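Local coordinates for alginate lyase A1-II' (Sphingomonas sp. A1, PDB 2CWS), which probably cleaves the polysaccharide alginate as a polysaccharide lyase of family 7, this chain holding the lyase domain of a longer protein, at residues Q137-V149 with V184-L196. Numbering follows the deposited sequence. Where two conformers were deposited one is given.
Sequences QVKQNSDGTGSDV and VDFVGKDAGWKNL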
loop_
_atom_site.group_PDB
_atom_site.type_symbol
_atom_site.label_atom_id
_atom_site.label_comp_id
_atom_site.label_asym_id
_atom_site.label_seq_id
_atom_site.Cartn_x
_atom_site.Cartn_y
_atom_site.Cartn_z
ATOM N N GLN A 137 -11.206 -0.044 1.587
ATOM C CA GLN A 137 -11.863 -1.329 1.836
ATOM C C GLN A 137 -11.198 -1.984 3.042
ATOM O O GLN A 137 -9.977 -2.076 3.102
ATOM C CB GLN A 137 -11.699 -2.236 0.604
ATOM C CG GLN A 137 -12.392 -1.631 -0.610
ATOM C CD GLN A 137 -12.293 -2.440 -1.900
ATOM O OE1 GLN A 137 -12.917 -2.056 -2.938
ATOM N NE2 GLN A 137 -11.562 -3.483 -1.933
ATOM N N VAL A 138 -12.021 -2.421 3.988
ATOM C CA VAL A 138 -11.498 -3.120 5.183
ATOM C C VAL A 138 -12.066 -4.515 5.189
ATOM O O VAL A 138 -13.307 -4.712 5.211
ATOM C CB VAL A 138 -11.832 -2.375 6.494
ATOM C CG1 VAL A 138 -11.186 -3.090 7.660
ATOM C CG2 VAL A 138 -11.370 -0.916 6.436
ATOM N N LYS A 139 -11.215 -5.512 5.156
ATOM C CA LYS A 139 -11.692 -6.873 5.121
ATOM C C LYS A 139 -12.407 -7.214 6.411
ATOM O O LYS A 139 -11.991 -6.794 7.488
ATOM C CB LYS A 139 -10.480 -7.792 4.886
ATOM C CG LYS A 139 -10.929 -9.232 4.558
ATOM C CD LYS A 139 -9.787 -10.164 4.243
ATOM C CE LYS A 139 -10.184 -11.454 3.566
ATOM N NZ LYS A 139 -11.292 -12.193 4.266
ATOM N N GLN A 140 -13.500 -7.980 6.319
ATOM C CA GLN A 140 -14.254 -8.343 7.508
ATOM C C GLN A 140 -13.520 -9.373 8.380
ATOM O O GLN A 140 -13.297 -9.131 9.569
ATOM C CB GLN A 140 -15.643 -8.947 7.118
ATOM C CG GLN A 140 -16.558 -7.802 6.585
ATOM C CD GLN A 140 -17.900 -8.322 6.145
ATOM O OE1 GLN A 140 -18.931 -7.703 6.486
ATOM N NE2 GLN A 140 -17.955 -9.444 5.469
ATOM N N ASN A 141 -13.151 -10.515 7.763
ATOM C CA ASN A 141 -12.676 -11.650 8.528
ATOM C C ASN A 141 -11.220 -11.985 8.173
ATOM O O ASN A 141 -10.790 -11.781 7.020
ATOM C CB ASN A 141 -13.512 -12.891 8.214
ATOM C CG ASN A 141 -14.955 -12.706 8.674
ATOM O OD1 ASN A 141 -15.239 -11.902 9.573
ATOM N ND2 ASN A 141 -15.769 -13.476 7.968
ATOM N N SER A 142 -10.515 -12.514 9.175
ATOM C CA SER A 142 -9.075 -12.786 9.060
ATOM C C SER A 142 -8.740 -14.008 8.229
ATOM O O SER A 142 -7.568 -14.247 8.008
ATOM C CB SER A 142 -8.489 -12.948 10.468
ATOM O OG SER A 142 -9.020 -14.105 11.115
ATOM N N ASP A 143 -9.704 -14.808 7.809
ATOM C CA ASP A 143 -9.524 -15.976 7.009
ATOM C C ASP A 143 -10.111 -15.766 5.600
ATOM O O ASP A 143 -10.201 -14.600 5.154
ATOM C CB ASP A 143 -10.136 -17.154 7.758
ATOM C CG ASP A 143 -11.619 -17.077 7.987
ATOM O OD1 ASP A 143 -12.189 -18.030 8.592
ATOM O OD2 ASP A 143 -12.175 -16.087 7.491
ATOM N N GLY A 144 -10.510 -16.853 4.961
ATOM C CA GLY A 144 -11.096 -16.808 3.640
ATOM C C GLY A 144 -12.613 -16.718 3.605
ATOM O O GLY A 144 -13.308 -17.130 2.663
ATOM N N THR A 145 -13.217 -16.137 4.633
ATOM C CA THR A 145 -14.636 -15.978 4.559
ATOM C C THR A 145 -15.002 -14.520 4.558
ATOM O O THR A 145 -14.224 -13.605 4.816
ATOM C CB THR A 145 -15.241 -16.622 5.795
ATOM O OG1 THR A 145 -14.760 -15.897 6.921
ATOM C CG2 THR A 145 -14.829 -18.097 5.897
ATOM N N GLY A 146 -16.259 -14.305 4.193
ATOM C CA GLY A 146 -16.854 -12.973 4.255
ATOM C C GLY A 146 -16.301 -12.152 3.089
ATOM O O GLY A 146 -15.733 -12.807 2.230
ATOM N N SER A 147 -16.464 -10.847 3.142
ATOM C CA SER A 147 -16.232 -9.831 2.156
ATOM C C SER A 147 -15.544 -8.622 2.789
ATOM O O SER A 147 -14.893 -8.790 3.838
ATOM C CB SER A 147 -17.594 -9.407 1.580
ATOM O OG SER A 147 -18.217 -8.590 2.571
ATOM N N ASP A 148 -15.664 -7.426 2.202
ATOM C CA ASP A 148 -15.111 -6.194 2.736
ATOM C C ASP A 148 -16.177 -5.203 3.187
ATOM O O ASP A 148 -17.321 -5.228 2.692
ATOM C CB ASP A 148 -14.270 -5.500 1.654
ATOM C CG ASP A 148 -13.118 -6.342 1.142
ATOM O OD1 ASP A 148 -12.595 -6.075 0.040
ATOM O OD2 ASP A 148 -12.716 -7.278 1.851
ATOM N N VAL A 149 -15.776 -4.309 4.082
ATOM C CA VAL A 149 -16.504 -3.089 4.423
ATOM C C VAL A 149 -15.947 -1.979 3.529
ATOM O O VAL A 149 -14.756 -1.681 3.585
ATOM C CB VAL A 149 -16.347 -2.710 5.895
ATOM C CG1 VAL A 149 -17.178 -1.473 6.202
ATOM C CG2 VAL A 149 -16.709 -3.916 6.808
ATOM N N VAL A 184 -13.549 1.140 11.176
ATOM C CA VAL A 184 -14.039 -0.248 11.176
ATOM C C VAL A 184 -13.349 -1.008 12.299
ATOM O O VAL A 184 -12.119 -1.052 12.349
ATOM C CB VAL A 184 -13.750 -0.926 9.832
ATOM C CG1 VAL A 184 -14.212 -2.397 9.851
ATOM C CG2 VAL A 184 -14.402 -0.176 8.667
ATOM N N ASP A 185 -14.128 -1.621 13.193
ATOM C CA ASP A 185 -13.559 -2.379 14.305
ATOM C C ASP A 185 -13.338 -3.815 13.811
ATOM O O ASP A 185 -14.189 -4.652 13.889
ATOM C CB ASP A 185 -14.467 -2.262 15.517
ATOM C CG ASP A 185 -13.933 -3.041 16.702
ATOM O OD1 ASP A 185 -12.880 -3.674 16.584
ATOM O OD2 ASP A 185 -14.625 -2.949 17.761
ATOM N N PHE A 186 -12.137 -4.067 13.277
ATOM C CA PHE A 186 -11.886 -5.347 12.652
ATOM C C PHE A 186 -11.693 -6.446 13.686
ATOM O O PHE A 186 -12.257 -7.527 13.508
ATOM C CB PHE A 186 -10.720 -5.271 11.622
ATOM C CG PHE A 186 -9.358 -4.873 12.176
ATOM C CD1 PHE A 186 -8.425 -5.836 12.513
ATOM C CD2 PHE A 186 -9.008 -3.522 12.300
ATOM C CE1 PHE A 186 -7.168 -5.495 12.968
ATOM C CE2 PHE A 186 -7.770 -3.179 12.785
ATOM C CZ PHE A 186 -6.814 -4.152 13.098
ATOM N N VAL A 187 -10.974 -6.198 14.787
ATOM C CA VAL A 187 -10.944 -7.242 15.797
ATOM C C VAL A 187 -12.341 -7.517 16.360
ATOM O O VAL A 187 -12.635 -8.682 16.695
ATOM C CB VAL A 187 -9.919 -6.834 16.889
ATOM C CG1 VAL A 187 -10.120 -7.584 18.176
ATOM C CG2 VAL A 187 -8.478 -6.991 16.349
ATOM N N GLY A 188 -13.191 -6.483 16.459
ATOM C CA GLY A 188 -14.553 -6.711 16.932
ATOM C C GLY A 188 -15.352 -7.541 15.953
ATOM O O GLY A 188 -16.318 -8.238 16.370
ATOM N N LYS A 189 -15.046 -7.509 14.669
ATOM C CA LYS A 189 -15.719 -8.376 13.682
ATOM C C LYS A 189 -15.234 -9.804 13.764
ATOM O O LYS A 189 -16.063 -10.726 13.717
ATOM C CB LYS A 189 -15.501 -7.845 12.275
ATOM C CG LYS A 189 -16.183 -8.664 11.196
ATOM C CD LYS A 189 -17.689 -8.779 11.334
ATOM C CE LYS A 189 -18.335 -9.500 10.152
ATOM N NZ LYS A 189 -19.849 -9.476 10.519
ATOM N N ASP A 190 -13.923 -9.995 13.932
ATOM C CA ASP A 190 -13.328 -11.315 14.002
ATOM C C ASP A 190 -12.130 -11.258 14.906
ATOM O O ASP A 190 -11.070 -10.719 14.565
ATOM C CB ASP A 190 -12.944 -11.755 12.597
ATOM C CG ASP A 190 -12.242 -13.107 12.568
ATOM O OD1 ASP A 190 -11.671 -13.431 11.491
ATOM O OD2 ASP A 190 -12.294 -13.837 13.556
ATOM N N ALA A 191 -12.247 -11.927 16.076
ATOM C CA ALA A 191 -11.127 -11.951 16.992
ATOM C C ALA A 191 -9.920 -12.685 16.415
ATOM O O ALA A 191 -8.814 -12.558 16.946
ATOM C CB ALA A 191 -11.511 -12.596 18.323
ATOM N N GLY A 192 -10.147 -13.445 15.340
ATOM C CA GLY A 192 -8.966 -14.069 14.692
ATOM C C GLY A 192 -7.988 -13.079 14.137
ATOM O O GLY A 192 -6.832 -13.469 13.885
ATOM N N TRP A 193 -8.350 -11.826 13.938
ATOM C CA TRP A 193 -7.329 -10.841 13.534
ATOM C C TRP A 193 -6.261 -10.664 14.611
ATOM O O TRP A 193 -5.169 -10.210 14.308
ATOM C CB TRP A 193 -7.974 -9.511 13.210
ATOM C CG TRP A 193 -8.757 -9.410 11.939
ATOM C CD1 TRP A 193 -10.128 -9.303 11.873
ATOM C CD2 TRP A 193 -8.274 -9.388 10.593
ATOM N NE1 TRP A 193 -10.542 -9.212 10.545
ATOM C CE2 TRP A 193 -9.387 -9.260 9.760
ATOM C CE3 TRP A 193 -6.991 -9.458 10.019
ATOM C CZ2 TRP A 193 -9.303 -9.199 8.362
ATOM C CZ3 TRP A 193 -6.917 -9.394 8.627
ATOM C CH2 TRP A 193 -8.040 -9.276 7.812
ATOM N N LYS A 194 -6.520 -11.053 15.853
ATOM C CA LYS A 194 -5.476 -10.992 16.867
ATOM C C LYS A 194 -4.406 -12.046 16.627
ATOM O O LYS A 194 -3.345 -11.940 17.253
ATOM C CB LYS A 194 -6.063 -11.201 18.275
ATOM C CG LYS A 194 -7.016 -10.096 18.736
ATOM C CD LYS A 194 -7.493 -10.387 20.144
ATOM C CE LYS A 194 -8.549 -9.435 20.634
ATOM N NZ LYS A 194 -8.839 -9.635 22.097
ATOM N N ASN A 195 -4.648 -13.027 15.757
ATOM C CA ASN A 195 -3.646 -14.072 15.447
ATOM C C ASN A 195 -2.861 -13.780 14.185
ATOM O O ASN A 195 -2.147 -14.665 13.691
ATOM C CB ASN A 195 -4.373 -15.417 15.274
ATOM C CG ASN A 195 -5.000 -15.867 16.606
ATOM O OD1 ASN A 195 -4.392 -15.658 17.660
ATOM N ND2 ASN A 195 -6.194 -16.445 16.507
ATOM N N LEU A 196 -2.943 -12.528 13.712
ATOM C CA LEU A 196 -2.141 -12.069 12.585
ATOM C C LEU A 196 -1.330 -10.868 13.039
ATOM O O LEU A 196 -1.683 -10.161 13.973
ATOM C CB LEU A 196 -3.040 -11.713 11.404
ATOM C CG LEU A 196 -3.829 -12.884 10.859
ATOM C CD1 LEU A 196 -4.713 -12.356 9.718
ATOM C CD2 LEU A 196 -2.933 -14.003 10.333
#
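Ser142 and Trp193 bring their CA atoms within 5.2 Å where the loop of the hairpin formed by strands 133-139 and 148-154 meets the 3-10 segment 191-194 that follows helix 186-189. The indole is a worked example of a flat side chain used on both faces and at its edge. Ser142 CA lies over the six-membered ring, 3.6 Å from its centroid, in a CH-pi contact, while Phe186 CD1 approaches the opposite face near the rim. Gln140 O lies in the ring plane and accepts from Trp193 NE1 at 2.9 Å in an almost straight bond (175°), although the donor reaches that carbonyl from above the carbonyl plane. With an alanine at Trp193, Gln140 O would probably lose this donor and a gap would open between Ser142 and Phe186.

Asp190 has CG anti to the backbone N (chi1 177°), which extends its carboxylate to the loop, where OD1 takes Ser142 N on its anti lone pair at 2.7 Å and Ser142 OG from above the carboxylate plane at 2.8 Å. OD2 accepts from Gly192 N, closing an Asx turn. On the strands themselves, Val138 and Val184 meet tip to tip, CG1 to CG1 at 3.8 Å. Lys139 NZ, on the hairpin side, donates to both Asn141 O and Asp143 O. The arrangement joins the two antiparallel sheets at an edge of a concanavalin-like beta-sandwich, a hairpin of one sheet packing against the connection that leaves edge strand 180-185 of the other.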